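Local coordinates for protein L-methionine gamma-lyase (PDB 6LXU) that is a pyridoxal-phosphate-dependent lyase of the Cys/Met metabolism enzyme family, assembled from four chains, with its cofactor carried on a lysine, at residues G104-T109 / E131-D136. Numbering follows the deposited sequence. Where two conformers were deposited one is given.
Sequences GDHVVT and EVTFVD
Thr109 lays its methyl CG2 against the ring of Phe134, 3.5 Å from CD1, the two side chains running side by side in the same direction. OG1, anti to the backbone N (chi1 -167°), bonds to Tyr155 O, which places CG2 between N and the carbonyl carbon, toward Phe134. The flat ring accepts a second methyl from its own strand, Val132 CG1 lying over one face, while Val107 CB meets Val132 CG2 at 4.2 Å. Beta-branched residues suit these extended backbones. Strands 106-110 and 131-135 are joined by helix 115-125 in a beta-alpha-beta unit of the large mixed sheet, 131-135 forming its edge within the chain; Met121 of that helix covers Val107 and Phe134. Five backbone hydrogen bonds hold the parallel register, from Glu131 N to Asp105 O through Val135 N to Thr109 O (2.8 Å). His106 to Thr109 of the inner strand are buried, whereas Glu131 to Phe134 of the edge strand are partly exposed. On the face opposite Phe134, Val108 CG1 packs on Val135 CG2 (4.0 Å) beneath Ala146 of helix 140-146. Nearby the contact turns polar: His106 suits its place by having two ring nitrogens, NE2 lying 2.7 Å from Thr133 OG1 in a nearly straight hydrogen bond (173°) and ND1 bonding Thr151 OG1, which fixes the ring's rotation. Glu131 CB meets the ring edge at CD2, the side chains crossing at about a right angle. Gly104, at phi 97°, avoids the clash a CB would make with the preceding carbonyl O.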
loop_
_atom_site.group_PDB
_atom_site.type_symbol
_atom_site.label_atom_id
_atom_site.label_comp_id
_atom_site.label_asym_id
_atom_site.label_seq_id
_atom_site.Cartn_x
_atom_site.Cartn_y
_atom_site.Cartn_z
ATOM N N GLY A 104 16.985 -39.276 5.676
ATOM C CA GLY A 104 17.999 -39.997 6.459
ATOM C C GLY A 104 18.565 -39.221 7.638
ATOM O O GLY A 104 19.243 -39.807 8.492
ATOM N N ASP A 105 18.321 -37.905 7.690
ATOM C CA ASP A 105 18.718 -37.093 8.831
ATOM C C ASP A 105 17.740 -37.310 9.970
ATOM O O ASP A 105 16.616 -37.782 9.791
ATOM C CB ASP A 105 18.726 -35.590 8.500
ATOM C CG ASP A 105 19.895 -35.151 7.663
ATOM O OD1 ASP A 105 20.852 -35.945 7.483
ATOM O OD2 ASP A 105 19.888 -33.984 7.209
ATOM N N HIS A 106 18.183 -36.888 11.155
ATOM C CA HIS A 106 17.418 -36.963 12.384
ATOM C C HIS A 106 17.302 -35.570 13.035
ATOM O O HIS A 106 18.207 -34.736 12.927
ATOM C CB HIS A 106 18.085 -37.991 13.321
ATOM C CG HIS A 106 17.458 -38.131 14.674
ATOM N ND1 HIS A 106 18.125 -37.773 15.829
ATOM C CD2 HIS A 106 16.267 -38.637 15.071
ATOM C CE1 HIS A 106 17.362 -38.034 16.871
ATOM N NE2 HIS A 106 16.236 -38.574 16.445
ATOM N N VAL A 107 16.171 -35.364 13.700
ATOM C CA VAL A 107 15.855 -34.118 14.403
ATOM C C VAL A 107 15.456 -34.468 15.829
ATOM O O VAL A 107 14.670 -35.394 16.042
ATOM C CB VAL A 107 14.677 -33.374 13.725
ATOM C CG1 VAL A 107 14.259 -32.141 14.529
ATOM C CG2 VAL A 107 15.034 -33.014 12.293
ATOM N N VAL A 108 16.009 -33.725 16.792
ATOM C CA VAL A 108 15.559 -33.762 18.172
ATOM C C VAL A 108 14.831 -32.465 18.471
ATOM O O VAL A 108 15.382 -31.382 18.233
ATOM C CB VAL A 108 16.724 -33.934 19.168
ATOM C CG1 VAL A 108 16.243 -33.856 20.616
ATOM C CG2 VAL A 108 17.450 -35.244 18.912
ATOM N N THR A 109 13.630 -32.563 19.002
ATOM C CA THR A 109 12.857 -31.371 19.342
ATOM C C THR A 109 11.902 -31.673 20.495
ATOM O O THR A 109 11.965 -32.755 21.106
ATOM C CB THR A 109 12.164 -30.782 18.087
ATOM O OG1 THR A 109 11.672 -29.471 18.391
ATOM C CG2 THR A 109 11.010 -31.652 17.614
ATOM N N GLU A 131 13.793 -38.486 10.258
ATOM C CA GLU A 131 13.444 -39.081 11.549
ATOM C C GLU A 131 13.317 -37.956 12.570
ATOM O O GLU A 131 14.213 -37.120 12.641
ATOM C CB GLU A 131 14.573 -40.023 12.018
ATOM C CG GLU A 131 14.952 -41.138 11.043
ATOM C CD GLU A 131 16.318 -41.766 11.311
ATOM O OE1 GLU A 131 16.924 -41.519 12.377
ATOM O OE2 GLU A 131 16.795 -42.526 10.442
ATOM N N VAL A 132 12.255 -37.947 13.361
ATOM C CA VAL A 132 12.080 -36.915 14.385
ATOM C C VAL A 132 11.789 -37.571 15.723
ATOM O O VAL A 132 10.914 -38.430 15.818
ATOM C CB VAL A 132 10.956 -35.917 14.022
ATOM C CG1 VAL A 132 10.885 -34.796 15.057
ATOM C CG2 VAL A 132 11.172 -35.338 12.626
ATOM N N THR A 133 12.548 -37.181 16.744
ATOM C CA THR A 133 12.303 -37.608 18.114
ATOM C C THR A 133 11.837 -36.405 18.930
ATOM O O THR A 133 12.512 -35.361 18.956
ATOM C CB THR A 133 13.571 -38.189 18.756
ATOM O OG1 THR A 133 14.053 -39.275 17.957
ATOM C CG2 THR A 133 13.287 -38.711 20.162
ATOM N N PHE A 134 10.693 -36.552 19.584
ATOM C CA PHE A 134 10.139 -35.536 20.462
ATOM C C PHE A 134 10.457 -35.911 21.897
ATOM O O PHE A 134 10.096 -37.004 22.354
ATOM C CB PHE A 134 8.633 -35.442 20.282
ATOM C CG PHE A 134 8.222 -35.042 18.899
ATOM C CD1 PHE A 134 8.262 -33.704 18.506
ATOM C CD2 PHE A 134 7.820 -35.997 17.977
ATOM C CE1 PHE A 134 7.892 -33.329 17.224
ATOM C CE2 PHE A 134 7.445 -35.621 16.693
ATOM C CZ PHE A 134 7.483 -34.288 16.319
ATOM N N VAL A 135 11.144 -35.012 22.596
ATOM C CA VAL A 135 11.527 -35.219 23.997
ATOM C C VAL A 135 11.124 -34.008 24.827
ATOM O O VAL A 135 10.651 -32.992 24.294
ATOM C CB VAL A 135 13.047 -35.456 24.146
ATOM C CG1 VAL A 135 13.520 -36.581 23.246
ATOM C CG2 VAL A 135 13.861 -34.195 23.851
ATOM N N ASP A 136 11.290 -34.120 26.138
ATOM C CA ASP A 136 11.167 -32.976 27.024
ATOM C C ASP A 136 12.512 -32.270 27.065
ATOM O O ASP A 136 13.430 -32.709 27.760
ATOM C CB ASP A 136 10.773 -33.445 28.426
ATOM C CG ASP A 136 10.614 -32.302 29.417
ATOM O OD1 ASP A 136 10.795 -31.126 29.021
ATOM O OD2 ASP A 136 10.291 -32.579 30.594
#